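Local coordinates for protein ornithine carbamoyltransferase (Campylobacter jejuni subsp. jejuni, PDB 3TPF) that catalyses the reversible transfer of the carbamoyl group from carbamoyl phosphate to L-ornithine, giving L-citrulline for arginine biosynthesis, at residues Glu15-Lys27 with Gln128-Asn140. Residues are numbered along the deposited sequence; the frame is centred on the assembly and turned at random.
Sequences EILSLVNHASELK and QVLGDLFTIKEWN
Phe134 pushes the edge of its ring against helix 13-28, as a knob in the hole formed by Val20, Ala23, Ser24 and Lys27. With CG anti to the backbone N (chi1 178°), the ring reaches across to the other helix. Ser24 N lies in the ring plane, 3.5 Å from Phe134 CE1. Ala23 CB approaches the ring obliquely. The extended chain of Lys27 passes the ring edge, its CD 3.7 Å from Phe134 CZ. Lys27 NZ forms a salt bridge with Glu138 OE1 (3.0 Å); the hydrogen bond within it is weak. The strongest polar partner of the same ammonium is Asn288 of helix 279-302, through a hydrogen bond, and Glu284 of that helix adds a second salt bridge. Val20 is the reciprocal knob, set among Leu130, Leu133, Phe134 and Lys137. Its CG1 packs on Lys137 CD at 3.7 Å. Lys137 then bends at its last torsion (chi4 -87°), and NZ donates to Asn21 OD1 (2.9 Å). Ile16 CG2 touches both Leu133 CD2 and Leu130 CD2, while Leu19 meets Leu130. The segment axes cross at -66°, with a closest approach of 9.7 Å. This is local knobs-into-holes packing of helices 13-28 and 126-138 in the carbamoyl-phosphate-binding domain; the latter carries Gln128, predicted to bind carbamoyl phosphate.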
# COMPACT_ATOMS: atom_id res chain seq x y z
N GLU B 15 -33.30 -4.56 8.28
CA GLU B 15 -31.94 -4.16 8.34
C GLU B 15 -31.32 -3.98 6.93
O GLU B 15 -30.59 -3.04 6.70
CB GLU B 15 -31.14 -5.13 9.20
CG GLU B 15 -31.39 -4.89 10.68
CD GLU B 15 -30.81 -5.95 11.60
OE1 GLU B 15 -30.89 -7.16 11.26
OE2 GLU B 15 -30.27 -5.56 12.66
N ILE B 16 -31.52 -4.94 6.05
CA ILE B 16 -30.85 -4.90 4.74
C ILE B 16 -31.41 -3.71 3.98
O ILE B 16 -30.69 -2.94 3.40
CB ILE B 16 -31.08 -6.16 3.90
CG1 ILE B 16 -30.24 -7.29 4.45
CG2 ILE B 16 -30.76 -5.92 2.45
CD1 ILE B 16 -30.91 -8.66 4.32
N LEU B 17 -32.72 -3.55 4.01
CA LEU B 17 -33.34 -2.47 3.28
C LEU B 17 -32.89 -1.09 3.82
O LEU B 17 -32.77 -0.11 3.07
CB LEU B 17 -34.89 -2.54 3.26
CG LEU B 17 -35.52 -3.61 2.34
CD1 LEU B 17 -37.03 -3.59 2.48
CD2 LEU B 17 -35.06 -3.50 0.89
N SER B 18 -32.59 -1.02 5.09
CA SER B 18 -32.21 0.26 5.63
C SER B 18 -30.75 0.58 5.25
O SER B 18 -30.38 1.74 5.21
CB SER B 18 -32.42 0.30 7.13
OG SER B 18 -31.17 -0.04 7.70
N LEU B 19 -29.95 -0.45 5.03
CA LEU B 19 -28.60 -0.27 4.53
C LEU B 19 -28.62 0.32 3.12
O LEU B 19 -27.96 1.31 2.78
CB LEU B 19 -27.85 -1.59 4.50
CG LEU B 19 -27.18 -2.13 5.79
CD1 LEU B 19 -26.48 -3.46 5.55
CD2 LEU B 19 -26.22 -1.09 6.36
N VAL B 20 -29.46 -0.24 2.29
CA VAL B 20 -29.67 0.32 0.97
C VAL B 20 -30.18 1.78 1.05
O VAL B 20 -29.73 2.63 0.29
CB VAL B 20 -30.65 -0.54 0.16
CG1 VAL B 20 -31.12 0.31 -0.99
CG2 VAL B 20 -30.00 -1.85 -0.30
N ASN B 21 -31.12 2.05 1.91
CA ASN B 21 -31.66 3.42 1.93
C ASN B 21 -30.64 4.40 2.41
O ASN B 21 -30.61 5.56 2.03
CB ASN B 21 -32.90 3.59 2.83
CG ASN B 21 -34.12 2.88 2.29
OD1 ASN B 21 -34.22 2.51 1.08
ND2 ASN B 21 -35.10 2.72 3.17
N HIS B 22 -29.79 3.92 3.30
CA HIS B 22 -28.81 4.81 3.87
C HIS B 22 -27.77 5.12 2.76
O HIS B 22 -27.37 6.27 2.60
CB HIS B 22 -28.15 4.18 5.09
CG HIS B 22 -27.30 5.14 5.87
ND1 HIS B 22 -27.46 6.50 5.77
CD2 HIS B 22 -26.28 4.94 6.74
CE1 HIS B 22 -26.58 7.11 6.53
NE2 HIS B 22 -25.85 6.19 7.14
N ALA B 23 -27.38 4.06 2.05
CA ALA B 23 -26.42 4.15 0.95
C ALA B 23 -26.89 5.26 0.02
O ALA B 23 -26.17 6.16 -0.37
CB ALA B 23 -26.28 2.82 0.21
N SER B 24 -28.16 5.21 -0.24
CA SER B 24 -28.75 6.12 -1.14
C SER B 24 -28.68 7.55 -0.61
O SER B 24 -28.40 8.47 -1.35
CB SER B 24 -30.21 5.70 -1.31
OG SER B 24 -30.73 6.17 -2.51
N GLU B 25 -28.97 7.74 0.66
CA GLU B 25 -28.86 9.07 1.29
C GLU B 25 -27.44 9.59 1.16
O GLU B 25 -27.20 10.76 0.88
CB GLU B 25 -29.25 9.03 2.78
CG GLU B 25 -30.75 9.16 3.08
CD GLU B 25 -31.17 8.44 4.38
OE1 GLU B 25 -32.38 8.22 4.57
OE2 GLU B 25 -30.28 8.11 5.24
N LEU B 26 -26.49 8.68 1.35
CA LEU B 26 -25.07 9.06 1.37
C LEU B 26 -24.59 9.42 -0.04
O LEU B 26 -23.78 10.34 -0.23
CB LEU B 26 -24.20 7.95 1.96
CG LEU B 26 -24.26 7.84 3.48
CD1 LEU B 26 -23.56 6.53 3.88
CD2 LEU B 26 -23.62 9.07 4.12
N LYS B 27 -25.11 8.68 -1.00
CA LYS B 27 -24.80 8.99 -2.40
C LYS B 27 -25.33 10.36 -2.74
O LYS B 27 -24.65 11.16 -3.35
CB LYS B 27 -25.37 7.97 -3.37
CG LYS B 27 -25.15 8.31 -4.83
CD LYS B 27 -25.24 7.06 -5.69
CE LYS B 27 -25.38 7.29 -7.21
NZ LYS B 27 -25.06 6.00 -8.00
N GLN B 128 -21.32 -7.43 -2.31
CA GLN B 128 -21.71 -7.37 -3.72
C GLN B 128 -23.25 -7.36 -3.90
O GLN B 128 -23.84 -6.59 -4.66
CB GLN B 128 -21.05 -8.52 -4.49
CG GLN B 128 -21.36 -8.46 -5.97
CD GLN B 128 -20.76 -7.23 -6.72
OE1 GLN B 128 -19.65 -6.77 -6.40
NE2 GLN B 128 -21.48 -6.75 -7.78
N VAL B 129 -23.88 -8.30 -3.21
CA VAL B 129 -25.34 -8.38 -3.32
C VAL B 129 -25.92 -7.11 -2.81
O VAL B 129 -26.85 -6.62 -3.39
CB VAL B 129 -25.83 -9.59 -2.64
CG1 VAL B 129 -27.31 -9.52 -2.41
CG2 VAL B 129 -25.34 -10.81 -3.42
N LEU B 130 -25.34 -6.49 -1.79
CA LEU B 130 -25.95 -5.21 -1.33
C LEU B 130 -25.89 -4.21 -2.43
O LEU B 130 -26.80 -3.41 -2.63
CB LEU B 130 -25.24 -4.64 -0.13
CG LEU B 130 -25.64 -5.10 1.24
CD1 LEU B 130 -24.72 -4.48 2.20
CD2 LEU B 130 -27.04 -4.74 1.61
N GLY B 131 -24.79 -4.21 -3.16
CA GLY B 131 -24.60 -3.21 -4.26
C GLY B 131 -25.50 -3.42 -5.48
O GLY B 131 -26.07 -2.50 -6.05
N ASP B 132 -25.67 -4.69 -5.79
CA ASP B 132 -26.65 -5.13 -6.77
C ASP B 132 -28.04 -4.62 -6.38
O ASP B 132 -28.72 -3.97 -7.16
CB ASP B 132 -26.63 -6.66 -6.89
CG ASP B 132 -25.38 -7.18 -7.58
OD1 ASP B 132 -24.51 -6.34 -7.98
OD2 ASP B 132 -25.30 -8.42 -7.86
N LEU B 133 -28.42 -4.85 -5.17
CA LEU B 133 -29.71 -4.37 -4.62
C LEU B 133 -29.89 -2.88 -4.78
O LEU B 133 -30.89 -2.39 -5.29
CB LEU B 133 -29.77 -4.70 -3.15
CG LEU B 133 -31.03 -5.28 -2.58
CD1 LEU B 133 -31.68 -6.26 -3.53
CD2 LEU B 133 -30.61 -6.03 -1.34
N PHE B 134 -28.86 -2.16 -4.37
CA PHE B 134 -28.87 -0.67 -4.45
C PHE B 134 -29.21 -0.28 -5.86
O PHE B 134 -29.95 0.70 -6.12
CB PHE B 134 -27.47 -0.14 -4.11
CG PHE B 134 -27.34 1.35 -4.21
CD1 PHE B 134 -27.58 2.13 -3.11
CD2 PHE B 134 -26.93 1.95 -5.35
CE1 PHE B 134 -27.49 3.52 -3.18
CE2 PHE B 134 -26.86 3.35 -5.45
CZ PHE B 134 -27.12 4.13 -4.36
N THR B 135 -28.61 -1.05 -6.76
CA THR B 135 -28.66 -0.72 -8.19
C THR B 135 -30.03 -0.98 -8.79
O THR B 135 -30.56 -0.20 -9.54
CB THR B 135 -27.59 -1.45 -8.99
OG1 THR B 135 -26.30 -1.05 -8.50
CG2 THR B 135 -27.73 -1.04 -10.41
N ILE B 136 -30.59 -2.09 -8.36
CA ILE B 136 -31.94 -2.46 -8.72
C ILE B 136 -32.95 -1.38 -8.28
O ILE B 136 -33.84 -1.00 -9.03
CB ILE B 136 -32.35 -3.79 -8.07
CG1 ILE B 136 -31.54 -4.94 -8.70
CG2 ILE B 136 -33.83 -4.01 -8.26
CD1 ILE B 136 -31.64 -6.21 -7.92
N LYS B 137 -32.73 -0.83 -7.11
CA LYS B 137 -33.59 0.21 -6.60
C LYS B 137 -33.41 1.49 -7.42
O LYS B 137 -34.36 2.19 -7.73
CB LYS B 137 -33.30 0.42 -5.12
CG LYS B 137 -34.14 1.43 -4.39
CD LYS B 137 -34.15 1.17 -2.87
CE LYS B 137 -35.15 2.12 -2.11
NZ LYS B 137 -34.65 3.47 -1.66
N GLU B 138 -32.18 1.79 -7.78
CA GLU B 138 -31.88 2.99 -8.59
C GLU B 138 -32.46 2.93 -9.98
O GLU B 138 -32.80 3.94 -10.58
CB GLU B 138 -30.38 3.20 -8.74
CG GLU B 138 -29.81 4.45 -8.04
CD GLU B 138 -28.39 4.78 -8.52
OE1 GLU B 138 -28.06 5.98 -8.32
OE2 GLU B 138 -27.61 3.89 -9.08
N TRP B 139 -32.59 1.73 -10.50
CA TRP B 139 -33.10 1.57 -11.85
C TRP B 139 -34.59 1.28 -11.85
O TRP B 139 -35.14 0.74 -12.81
CB TRP B 139 -32.29 0.54 -12.60
CG TRP B 139 -30.97 1.14 -12.98
CD1 TRP B 139 -29.92 1.54 -12.12
CD2 TRP B 139 -30.51 1.45 -14.29
NE1 TRP B 139 -28.85 2.05 -12.83
CE2 TRP B 139 -29.18 2.01 -14.15
CE3 TRP B 139 -31.07 1.30 -15.54
CZ2 TRP B 139 -28.46 2.43 -15.21
CZ3 TRP B 139 -30.36 1.71 -16.60
CH2 TRP B 139 -29.05 2.28 -16.45
N ASN B 140 -35.22 1.66 -10.75
CA ASN B 140 -36.64 1.49 -10.57
C ASN B 140 -37.16 0.10 -11.01
O ASN B 140 -38.14 0.00 -11.68
CB ASN B 140 -37.38 2.56 -11.32
CG ASN B 140 -36.95 3.92 -10.88
OD1 ASN B 140 -37.23 4.34 -9.76
ND2 ASN B 140 -36.26 4.63 -11.75